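Local coordinates for diol-dehydratase (Roseburia inulinivorans, PDB 5I2A), which probably acts as a B12-independent glycyl radical lyase that dehydrates 1,2-propanediol, at residues Phe456-Phe466 against Phe492-Asn503; Val561-Lys570 against Glu662-Ala670. All blocks are in the same frame, centred on the assembly; numbering follows the deposited sequence.

Contact 1 of 2, residues Phe456-Phe466 against Phe492-Asn503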
loop_
_atom_site.group_PDB
_atom_site.type_symbol
_atom_site.label_atom_id
_atom_site.label_comp_id
_atom_site.label_asym_id
_atom_site.label_seq_id
_atom_site.Cartn_x
_atom_site.Cartn_y
_atom_site.Cartn_z
ATOM N N PHE A 456 1.056 -28.892 -2.099
ATOM C CA PHE A 456 -0.323 -29.354 -1.997
ATOM C C PHE A 456 -0.373 -30.877 -2.008
ATOM O O PHE A 456 0.112 -31.513 -2.948
ATOM C CB PHE A 456 -1.166 -28.794 -3.152
ATOM C CG PHE A 456 -2.642 -29.126 -3.070
ATOM C CD1 PHE A 456 -3.130 -30.347 -3.535
ATOM C CD2 PHE A 456 -3.546 -28.201 -2.562
ATOM C CE1 PHE A 456 -4.499 -30.635 -3.490
ATOM C CE2 PHE A 456 -4.922 -28.483 -2.506
ATOM C CZ PHE A 456 -5.394 -29.702 -2.972
ATOM N N ASN A 457 -0.991 -31.450 -0.979
ATOM C CA ASN A 457 -1.082 -32.903 -0.849
ATOM C C ASN A 457 -2.347 -33.425 -1.535
ATOM O O ASN A 457 -3.438 -33.306 -0.987
ATOM C CB ASN A 457 -1.066 -33.298 0.640
ATOM C CG ASN A 457 -0.947 -34.807 0.853
ATOM O OD1 ASN A 457 -1.300 -35.599 -0.017
ATOM N ND2 ASN A 457 -0.430 -35.201 2.019
ATOM N N MET A 458 -2.198 -34.010 -2.717
ATOM C CA MET A 458 -3.358 -34.478 -3.474
ATOM C C MET A 458 -4.016 -35.695 -2.819
ATOM O O MET A 458 -5.141 -36.031 -3.158
ATOM C CB MET A 458 -2.980 -34.811 -4.931
ATOM C CG MET A 458 -2.340 -33.642 -5.705
ATOM S SD MET A 458 -1.723 -34.120 -7.337
ATOM C CE MET A 458 -3.189 -34.860 -8.018
ATOM N N CYS A 459 -3.334 -36.341 -1.876
ATOM C CA CYS A 459 -3.948 -37.450 -1.146
ATOM C C CYS A 459 -4.937 -37.007 -0.055
ATOM O O CYS A 459 -5.811 -37.782 0.343
ATOM C CB CYS A 459 -2.869 -38.334 -0.502
ATOM S SG CYS A 459 -1.836 -39.205 -1.674
ATOM N N ARG A 460 -4.783 -35.794 0.473
ATOM C CA ARG A 460 -5.669 -35.405 1.569
ATOM C C ARG A 460 -7.127 -35.214 1.091
ATOM O O ARG A 460 -8.039 -35.686 1.764
ATOM C CB ARG A 460 -5.134 -34.170 2.294
ATOM C CG ARG A 460 -3.830 -34.451 3.076
ATOM C CD ARG A 460 -4.037 -34.333 4.607
ATOM N NE ARG A 460 -4.859 -35.419 5.078
ATOM C CZ ARG A 460 -5.669 -35.406 6.126
ATOM N NH1 ARG A 460 -5.809 -34.335 6.902
ATOM N NH2 ARG A 460 -6.348 -36.509 6.390
ATOM N N PRO A 461 -7.350 -34.563 -0.077
ATOM C CA PRO A 461 -8.715 -34.552 -0.614
ATOM C C PRO A 461 -9.275 -35.948 -0.880
ATOM O O PRO A 461 -10.487 -36.125 -0.774
ATOM C CB PRO A 461 -8.565 -33.771 -1.930
ATOM C CG PRO A 461 -7.456 -32.823 -1.642
ATOM C CD PRO A 461 -6.469 -33.693 -0.875
ATOM N N LEU A 462 -8.415 -36.913 -1.201
ATOM C CA LEU A 462 -8.868 -38.292 -1.387
ATOM C C LEU A 462 -9.353 -38.882 -0.055
ATOM O O LEU A 462 -10.411 -39.495 0.011
ATOM C CB LEU A 462 -7.752 -39.169 -1.975
ATOM C CG LEU A 462 -8.104 -40.653 -2.148
ATOM C CD1 LEU A 462 -9.235 -40.836 -3.156
ATOM C CD2 LEU A 462 -6.875 -41.448 -2.581
ATOM N N GLU A 463 -8.574 -38.691 0.996
ATOM C CA GLU A 463 -8.994 -39.108 2.330
ATOM C C GLU A 463 -10.320 -38.458 2.728
ATOM O O GLU A 463 -11.143 -39.089 3.380
ATOM C CB GLU A 463 -7.929 -38.777 3.364
ATOM C CG GLU A 463 -6.687 -39.638 3.258
ATOM C CD GLU A 463 -5.757 -39.443 4.440
ATOM O OE1 GLU A 463 -5.005 -38.448 4.465
ATOM O OE2 GLU A 463 -5.797 -40.273 5.360
ATOM N N MET A 464 -10.535 -37.209 2.315
ATOM C CA MET A 464 -11.783 -36.523 2.636
ATOM C C MET A 464 -12.988 -37.144 1.922
ATOM O O MET A 464 -14.112 -37.052 2.408
ATOM C CB MET A 464 -11.692 -35.031 2.303
ATOM C CG MET A 464 -10.799 -34.225 3.246
ATOM S SD MET A 464 -11.160 -34.390 5.020
ATOM C CE MET A 464 -9.960 -35.625 5.527
ATOM N N VAL A 465 -12.773 -37.786 0.782
ATOM C CA VAL A 465 -13.901 -38.444 0.132
ATOM C C VAL A 465 -14.396 -39.589 1.019
ATOM O O VAL A 465 -15.600 -39.763 1.190
ATOM C CB VAL A 465 -13.553 -38.974 -1.270
ATOM C CG1 VAL A 465 -14.766 -39.684 -1.890
ATOM C CG2 VAL A 465 -13.116 -37.828 -2.168
ATOM N N PHE A 466 -13.464 -40.339 1.607
ATOM C CA PHE A 466 -13.809 -41.455 2.486
ATOM C C PHE A 466 -14.494 -40.968 3.756
ATOM O O PHE A 466 -15.440 -41.587 4.238
ATOM C CB PHE A 466 -12.561 -42.281 2.849
ATOM C CG PHE A 466 -12.127 -43.232 1.757
ATOM C CD1 PHE A 466 -12.739 -44.469 1.615
ATOM C CD2 PHE A 466 -11.118 -42.885 0.872
ATOM C CE1 PHE A 466 -12.354 -45.353 0.607
ATOM C CE2 PHE A 466 -10.733 -43.750 -0.132
ATOM C CZ PHE A 466 -11.353 -44.993 -0.269
ATOM N N PHE A 492 -17.705 -41.391 -7.108
ATOM C CA PHE A 492 -16.546 -41.239 -6.241
ATOM C C PHE A 492 -15.581 -40.228 -6.863
ATOM O O PHE A 492 -15.120 -39.330 -6.181
ATOM C CB PHE A 492 -15.854 -42.583 -6.012
ATOM C CG PHE A 492 -14.739 -42.536 -4.991
ATOM C CD1 PHE A 492 -13.489 -42.028 -5.325
ATOM C CD2 PHE A 492 -14.931 -43.027 -3.714
ATOM C CE1 PHE A 492 -12.464 -41.979 -4.396
ATOM C CE2 PHE A 492 -13.910 -42.998 -2.780
ATOM C CZ PHE A 492 -12.674 -42.465 -3.123
ATOM N N MET A 493 -15.283 -40.389 -8.153
ATOM C CA MET A 493 -14.352 -39.501 -8.861
ATOM C C MET A 493 -14.788 -38.056 -8.779
ATOM O O MET A 493 -13.970 -37.167 -8.561
ATOM C CB MET A 493 -14.222 -39.889 -10.339
ATOM C CG MET A 493 -13.049 -40.778 -10.654
ATOM S SD MET A 493 -11.455 -39.998 -10.358
ATOM C CE MET A 493 -10.809 -39.799 -12.003
ATOM N N GLU A 494 -16.087 -37.835 -8.974
ATOM C CA GLU A 494 -16.666 -36.508 -8.910
ATOM C C GLU A 494 -16.532 -35.915 -7.506
ATOM O O GLU A 494 -16.221 -34.735 -7.350
ATOM C CB GLU A 494 -18.132 -36.553 -9.357
ATOM C CG GLU A 494 -18.876 -35.234 -9.236
ATOM C CD GLU A 494 -18.274 -34.119 -10.083
ATOM O OE1 GLU A 494 -17.499 -34.398 -11.016
ATOM O OE2 GLU A 494 -18.582 -32.945 -9.812
ATOM N N ALA A 495 -16.750 -36.733 -6.484
ATOM C CA ALA A 495 -16.531 -36.286 -5.116
ATOM C C ALA A 495 -15.062 -35.865 -4.905
ATOM O O ALA A 495 -14.785 -34.842 -4.274
ATOM C CB ALA A 495 -16.924 -37.383 -4.131
ATOM N N TYR A 496 -14.132 -36.655 -5.439
ATOM C CA TYR A 496 -12.715 -36.328 -5.341
ATOM C C TYR A 496 -12.399 -35.027 -6.074
ATOM O O TYR A 496 -11.664 -34.186 -5.554
ATOM C CB TYR A 496 -11.848 -37.460 -5.888
ATOM C CG TYR A 496 -10.363 -37.157 -5.859
ATOM C CD1 TYR A 496 -9.719 -36.830 -4.670
ATOM C CD2 TYR A 496 -9.608 -37.203 -7.014
ATOM C CE1 TYR A 496 -8.352 -36.554 -4.645
ATOM C CE2 TYR A 496 -8.247 -36.924 -6.999
ATOM C CZ TYR A 496 -7.630 -36.602 -5.822
ATOM O OH TYR A 496 -6.294 -36.323 -5.829
ATOM N N ARG A 497 -12.969 -34.857 -7.267
ATOM C CA ARG A 497 -12.747 -33.629 -8.042
ATOM C C ARG A 497 -13.151 -32.404 -7.212
ATOM O O ARG A 497 -12.435 -31.397 -7.181
ATOM C CB ARG A 497 -13.519 -33.653 -9.366
ATOM C CG ARG A 497 -13.143 -32.519 -10.329
ATOM C CD ARG A 497 -14.096 -32.426 -11.522
ATOM N NE ARG A 497 -15.449 -32.082 -11.103
ATOM C CZ ARG A 497 -15.865 -30.845 -10.849
ATOM N NH1 ARG A 497 -15.034 -29.820 -10.973
ATOM N NH2 ARG A 497 -17.115 -30.628 -10.476
ATOM N N LYS A 498 -14.276 -32.510 -6.510
ATOM C CA LYS A 498 -14.780 -31.380 -5.731
ATOM C C LYS A 498 -13.950 -31.119 -4.476
ATOM O O LYS A 498 -13.721 -29.967 -4.121
ATOM C CB LYS A 498 -16.249 -31.595 -5.338
ATOM C CG LYS A 498 -17.269 -31.543 -6.489
ATOM C CD LYS A 498 -18.625 -32.040 -5.977
ATOM C CE LYS A 498 -19.684 -32.113 -7.057
ATOM N NZ LYS A 498 -20.888 -32.870 -6.597
ATOM N N GLN A 499 -13.522 -32.179 -3.793
ATOM C CA GLN A 499 -12.622 -32.012 -2.658
ATOM C C GLN A 499 -11.341 -31.304 -3.110
ATOM O O GLN A 499 -10.796 -30.477 -2.394
ATOM C CB GLN A 499 -12.271 -33.357 -2.015
ATOM C CG GLN A 499 -13.401 -34.005 -1.247
ATOM C CD GLN A 499 -13.720 -33.262 0.027
ATOM O OE1 GLN A 499 -12.969 -32.384 0.459
ATOM N NE2 GLN A 499 -14.830 -33.611 0.638
ATOM N N MET A 500 -10.867 -31.658 -4.298
ATOM C CA MET A 500 -9.662 -31.058 -4.838
ATOM C C MET A 500 -9.894 -29.576 -5.117
ATOM O O MET A 500 -9.118 -28.744 -4.679
ATOM C CB MET A 500 -9.224 -31.787 -6.109
ATOM C CG MET A 500 -8.627 -33.165 -5.821
ATOM S SD MET A 500 -6.937 -33.054 -5.192
ATOM C CE MET A 500 -6.052 -32.703 -6.704
ATOM N N LEU A 501 -10.974 -29.267 -5.833
ATOM C CA LEU A 501 -11.262 -27.898 -6.244
ATOM C C LEU A 501 -11.420 -26.974 -5.044
ATOM O O LEU A 501 -10.856 -25.886 -5.019
ATOM C CB LEU A 501 -12.516 -27.849 -7.121
ATOM C CG LEU A 501 -12.850 -26.494 -7.750
ATOM C CD1 LEU A 501 -11.688 -25.955 -8.569
ATOM C CD2 LEU A 501 -14.110 -26.590 -8.602
ATOM N N TYR A 502 -12.170 -27.419 -4.042
ATOM C CA TYR A 502 -12.364 -26.622 -2.834
ATOM C C TYR A 502 -11.037 -26.253 -2.170
ATOM O O TYR A 502 -10.792 -25.089 -1.843
ATOM C CB TYR A 502 -13.240 -27.370 -1.834
ATOM C CG TYR A 502 -13.507 -26.596 -0.557
ATOM C CD1 TYR A 502 -14.397 -25.533 -0.544
ATOM C CD2 TYR A 502 -12.864 -26.928 0.628
ATOM C CE1 TYR A 502 -14.648 -24.832 0.616
ATOM C CE2 TYR A 502 -13.109 -26.228 1.798
ATOM C CZ TYR A 502 -13.999 -25.182 1.784
ATOM O OH TYR A 502 -14.257 -24.485 2.941
ATOM N N ASN A 503 -10.178 -27.250 -1.986
ATOM C CA ASN A 503 -8.930 -27.021 -1.280
ATOM C C ASN A 503 -7.868 -26.321 -2.125
ATOM O O ASN A 503 -7.041 -25.593 -1.597
ATOM C CB ASN A 503 -8.417 -28.341 -0.724
ATOM C CG ASN A 503 -9.162 -28.726 0.527
ATOM O OD1 ASN A 503 -8.956 -28.125 1.579
ATOM N ND2 ASN A 503 -10.077 -29.687 0.411
#

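Contact 2 of 2, residues Val561-Lys570 against Glu662-Ala670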
loop_
_atom_site.group_PDB
_atom_site.type_symbol
_atom_site.label_atom_id
_atom_site.label_comp_id
_atom_site.label_asym_id
_atom_site.label_seq_id
_atom_site.Cartn_x
_atom_site.Cartn_y
_atom_site.Cartn_z
ATOM N N VAL A 561 -2.485 -41.391 -5.827
ATOM C CA VAL A 561 -3.874 -41.105 -6.181
ATOM C C VAL A 561 -4.355 -41.995 -7.329
ATOM O O VAL A 561 -5.439 -42.559 -7.264
ATOM C CB VAL A 561 -4.066 -39.609 -6.564
ATOM C CG1 VAL A 561 -5.444 -39.360 -7.176
ATOM C CG2 VAL A 561 -3.855 -38.728 -5.356
ATOM N N ALA A 562 -3.537 -42.138 -8.364
ATOM C CA ALA A 562 -3.922 -42.938 -9.517
ATOM C C ALA A 562 -4.163 -44.392 -9.124
ATOM O O ALA A 562 -5.183 -44.984 -9.483
ATOM C CB ALA A 562 -2.862 -42.870 -10.596
ATOM N N ASP A 563 -3.207 -44.961 -8.405
ATOM C CA ASP A 563 -3.306 -46.348 -7.981
ATOM C C ASP A 563 -4.468 -46.534 -7.010
ATOM O O ASP A 563 -5.186 -47.535 -7.080
ATOM C CB ASP A 563 -2.000 -46.804 -7.349
ATOM C CG ASP A 563 -0.898 -47.051 -8.381
ATOM O OD1 ASP A 563 -1.213 -47.426 -9.533
ATOM O OD2 ASP A 563 0.281 -46.867 -8.032
ATOM N N SER A 564 -4.649 -45.564 -6.111
ATOM C CA SER A 564 -5.789 -45.564 -5.192
ATOM C C SER A 564 -7.119 -45.615 -5.935
ATOM O O SER A 564 -7.992 -46.434 -5.615
ATOM C CB SER A 564 -5.755 -44.332 -4.281
ATOM O OG SER A 564 -4.728 -44.463 -3.311
ATOM N N LEU A 565 -7.267 -44.746 -6.928
ATOM C CA LEU A 565 -8.491 -44.709 -7.712
ATOM C C LEU A 565 -8.679 -46.013 -8.491
ATOM O O LEU A 565 -9.801 -46.491 -8.639
ATOM C CB LEU A 565 -8.489 -43.521 -8.673
ATOM C CG LEU A 565 -8.530 -42.127 -8.045
ATOM C CD1 LEU A 565 -8.376 -41.092 -9.127
ATOM C CD2 LEU A 565 -9.835 -41.906 -7.280
ATOM N N TYR A 566 -7.586 -46.580 -8.988
ATOM C CA TYR A 566 -7.667 -47.856 -9.684
ATOM C C TYR A 566 -8.159 -48.978 -8.747
ATOM O O TYR A 566 -9.032 -49.746 -9.107
ATOM C CB TYR A 566 -6.316 -48.226 -10.297
ATOM C CG TYR A 566 -6.387 -49.470 -11.151
ATOM C CD1 TYR A 566 -6.914 -49.423 -12.438
ATOM C CD2 TYR A 566 -5.950 -50.693 -10.665
ATOM C CE1 TYR A 566 -6.990 -50.561 -13.223
ATOM C CE2 TYR A 566 -6.023 -51.836 -11.443
ATOM C CZ TYR A 566 -6.543 -51.762 -12.718
ATOM O OH TYR A 566 -6.623 -52.890 -13.485
ATOM N N THR A 567 -7.586 -49.063 -7.553
ATOM C CA THR A 567 -8.073 -49.986 -6.531
ATOM C C THR A 567 -9.591 -49.880 -6.332
ATOM O O THR A 567 -10.317 -50.880 -6.348
ATOM C CB THR A 567 -7.395 -49.729 -5.195
ATOM O OG1 THR A 567 -6.047 -50.201 -5.249
ATOM C CG2 THR A 567 -8.149 -50.424 -4.049
ATOM N N ILE A 568 -10.060 -48.650 -6.170
ATOM C CA ILE A 568 -11.466 -48.390 -5.893
ATOM C C ILE A 568 -12.336 -48.791 -7.070
ATOM O O ILE A 568 -13.352 -49.460 -6.898
ATOM C CB ILE A 568 -11.694 -46.914 -5.554
ATOM C CG1 ILE A 568 -10.987 -46.584 -4.235
ATOM C CG2 ILE A 568 -13.188 -46.597 -5.463
ATOM C CD1 ILE A 568 -10.705 -45.119 -4.050
ATOM N N LYS A 569 -11.909 -48.403 -8.268
ATOM C CA LYS A 569 -12.641 -48.724 -9.481
ATOM C C LYS A 569 -12.741 -50.237 -9.698
ATOM O O LYS A 569 -13.828 -50.746 -9.959
ATOM C CB LYS A 569 -11.990 -48.060 -10.689
ATOM C CG LYS A 569 -12.779 -48.197 -11.970
ATOM C CD LYS A 569 -11.930 -47.811 -13.172
ATOM C CE LYS A 569 -12.794 -47.535 -14.398
ATOM N NZ LYS A 569 -12.014 -47.628 -15.655
ATOM N N LYS A 570 -11.622 -50.945 -9.563
ATOM C CA LYS A 570 -11.571 -52.390 -9.815
ATOM C C LYS A 570 -12.150 -53.261 -8.709
ATOM O O LYS A 570 -13.063 -54.038 -8.952
ATOM C CB LYS A 570 -10.138 -52.841 -10.054
ATOM C CG LYS A 570 -9.611 -52.503 -11.413
ATOM C CD LYS A 570 -10.475 -53.080 -12.500
ATOM C CE LYS A 570 -9.950 -52.666 -13.853
ATOM N NZ LYS A 570 -10.881 -53.030 -14.953
ATOM N N GLU A 662 -5.090 -48.678 -18.515
ATOM C CA GLU A 662 -6.255 -48.445 -17.680
ATOM C C GLU A 662 -5.880 -47.791 -16.341
ATOM O O GLU A 662 -6.633 -46.976 -15.824
ATOM C CB GLU A 662 -7.031 -49.736 -17.434
ATOM C CG GLU A 662 -8.427 -49.417 -16.904
ATOM C CD GLU A 662 -9.232 -50.633 -16.535
ATOM O OE1 GLU A 662 -8.678 -51.756 -16.599
ATOM O OE2 GLU A 662 -10.421 -50.452 -16.181
ATOM N N VAL A 663 -4.719 -48.129 -15.789
ATOM C CA VAL A 663 -4.226 -47.427 -14.609
ATOM C C VAL A 663 -3.773 -46.030 -14.985
ATOM O O VAL A 663 -4.151 -45.052 -14.345
ATOM C CB VAL A 663 -3.035 -48.130 -13.953
ATOM C CG1 VAL A 663 -2.766 -47.493 -12.607
ATOM C CG2 VAL A 663 -3.309 -49.604 -13.798
ATOM N N ASP A 664 -2.961 -45.946 -16.033
ATOM C CA ASP A 664 -2.306 -44.694 -16.378
ATOM C C ASP A 664 -3.296 -43.602 -16.779
ATOM O O ASP A 664 -3.030 -42.419 -16.565
ATOM C CB ASP A 664 -1.292 -44.916 -17.491
ATOM C CG ASP A 664 -0.152 -45.840 -17.068
ATOM O OD1 ASP A 664 -0.030 -46.123 -15.854
ATOM O OD2 ASP A 664 0.618 -46.276 -17.943
ATOM N N GLU A 665 -4.438 -43.993 -17.334
ATOM C CA GLU A 665 -5.424 -43.007 -17.769
ATOM C C GLU A 665 -6.002 -42.315 -16.536
ATOM O O GLU A 665 -6.338 -41.140 -16.581
ATOM C CB GLU A 665 -6.535 -43.655 -18.619
ATOM C CG GLU A 665 -7.530 -44.508 -17.815
ATOM C CD GLU A 665 -8.548 -45.266 -18.677
ATOM O OE1 GLU A 665 -8.619 -45.025 -19.904
ATOM O OE2 GLU A 665 -9.284 -46.104 -18.111
ATOM N N LEU A 666 -6.095 -43.043 -15.428
ATOM C CA LEU A 666 -6.545 -42.452 -14.172
ATOM C C LEU A 666 -5.494 -41.496 -13.594
ATOM O O LEU A 666 -5.841 -40.500 -12.983
ATOM C CB LEU A 666 -6.882 -43.531 -13.151
ATOM C CG LEU A 666 -8.081 -44.425 -13.464
ATOM C CD1 LEU A 666 -8.273 -45.430 -12.352
ATOM C CD2 LEU A 666 -9.345 -43.601 -13.655
ATOM N N ALA A 667 -4.217 -41.799 -13.792
ATOM C CA ALA A 667 -3.164 -40.875 -13.385
ATOM C C ALA A 667 -3.295 -39.568 -14.151
ATOM O O ALA A 667 -3.178 -38.492 -13.566
ATOM C CB ALA A 667 -1.800 -41.483 -13.601
ATOM N N ARG A 668 -3.540 -39.676 -15.453
ATOM C CA ARG A 668 -3.702 -38.504 -16.307
ATOM C C ARG A 668 -4.917 -37.693 -15.870
ATOM O O ARG A 668 -4.851 -36.474 -15.730
ATOM C CB ARG A 668 -3.847 -38.914 -17.779
ATOM C CG ARG A 668 -4.073 -37.747 -18.768
ATOM C CD ARG A 668 -4.247 -38.266 -20.212
ATOM N NE ARG A 668 -4.484 -37.211 -21.203
ATOM C CZ ARG A 668 -3.532 -36.497 -21.803
ATOM N NH1 ARG A 668 -2.250 -36.688 -21.501
ATOM N NH2 ARG A 668 -3.857 -35.570 -22.699
ATOM N N GLU A 669 -6.026 -38.387 -15.661
ATOM C CA GLU A 669 -7.279 -37.741 -15.285
ATOM C C GLU A 669 -7.162 -37.068 -13.913
ATOM O O GLU A 669 -7.627 -35.947 -13.717
ATOM C CB GLU A 669 -8.424 -38.771 -15.304
ATOM C CG GLU A 669 -9.821 -38.195 -15.257
ATOM C CD GLU A 669 -10.918 -39.262 -15.377
ATOM O OE1 GLU A 669 -10.624 -40.410 -15.783
ATOM O OE2 GLU A 669 -12.086 -38.945 -15.062
ATOM N N ALA A 670 -6.519 -37.740 -12.971
ATOM C CA ALA A 670 -6.375 -37.194 -11.628
ATOM C C ALA A 670 -5.441 -35.984 -11.612
ATOM O O ALA A 670 -5.683 -35.033 -10.880
ATOM C CB ALA A 670 -5.870 -38.255 -10.674
#

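Contact 1 of 2, residues Phe456-Phe466 against Phe492-Asn503
Val465 and Phe492 both carry their leading atom anti to the backbone N (chi1 179° for Val465 CG1, -173° for Phe492 CG), which brings the methyl over the face of the ring in a CH-pi contact. Val465 CG1 lies 3.7 Å from the centroid of the Phe492 ring. This is knobs-into-holes packing between two steeply crossed helices of the pyruvate formate lyase-like fold: Val465 is the knob, and Phe492, Ala495, Tyr496 and Gln499 form the hole. The branched valine suits it, because its other methyl, CG2, rests on the backbone of Tyr496 while the small Ala495 leaves room beside CG1. Leu462 CD1 meets the Phe492 ring in its plane, 3.6 Å from CE1, and the same ring turns an edge to the face of Phe466 in a T-shaped pair with planes at 67°. At the other end Pro461, with no N-H to satisfy, lays CG against the sulfur of Met500, 3.6 Å from SD. That sulfur also meets the edge of the Phe456 ring, a Met-aromatic contact. Gln499 packs its CB on Pro461, while its amide is held by Ser477, Ile478 and Thr480. Helix 558-574 covers Tyr496 through Val561. Tyrosine adds to the apolar surface a hydroxyl that can donate a hydrogen bond to the strand-to-helix turn: Tyr496 OH donates to Met458 O at 2.9 Å, tilted out of the carbonyl plane.

Contact 2 of 2, residues Val561-Lys570 against Glu662-Ala670
Leu666, Glu662 and Val663 bury the most surface where helices 561-570 and 662-670 of the pyruvate formate lyase-like fold pack across each other, their axes at 122°. Leu666 reaches across with one branch: CD1 settles against the backbone of Tyr566, 3.6 Å from its N, and lies near the plane of the ring at its edge. Val663 divides its methyls. With CG1 anti to the backbone N (chi1 -169°), CG2 is set beside that N and sits over the centre of the Tyr566 ring, 3.8 Å from the centroid in a CH-pi contact, while Lys570 CG covers the opposite face, so the flat ring is clasped between aliphatic groups. CG1 faces Asp563, whose OD1 accepts from Tyr656 N. Alanine suits the closest backbone approach, where Ala562 CB presses to 3.4 Å from Ala667 CA, tighter than usual. Toward the partly exposed end, Glu662 stretches out to meet two lysines. Lys570 NZ approaches OE2 of Glu662 on the syn side at 2.9 Å, with a weak bond to OE1, and also pairs with Glu574. A glutamine here would probably leave Lys569 and Lys570 without the carboxylate they share, weakening the link between the helices and setting the lysine ends free to turn. The second lysine takes the remaining direction on the same oxygen: Lys569 NZ meets the anti lone pair of Glu662 OE2 at 3.3 Å.

Overall arrangement
Contacts 1 and 2 lie side by side, their centres about 14 Å apart, and together pack four helices into one block. Contact 1 is core throughout: all its touching residues are buried, and rings, methyls and one methionine sulfur do most of the work. Contact 2 is buried along most of its length but runs out to a partly exposed end, where charged pairs replace apolar ones. Both cross steeply, at 128° and 122°. Helix 558-574 joins them, showing Ile568 to Phe492 and Leu565 to Met493, while Met493 also touches Glu669 of helix 661-678. Contact 1 further includes the end of a sheet strand, which contact 2, purely helical, lacks.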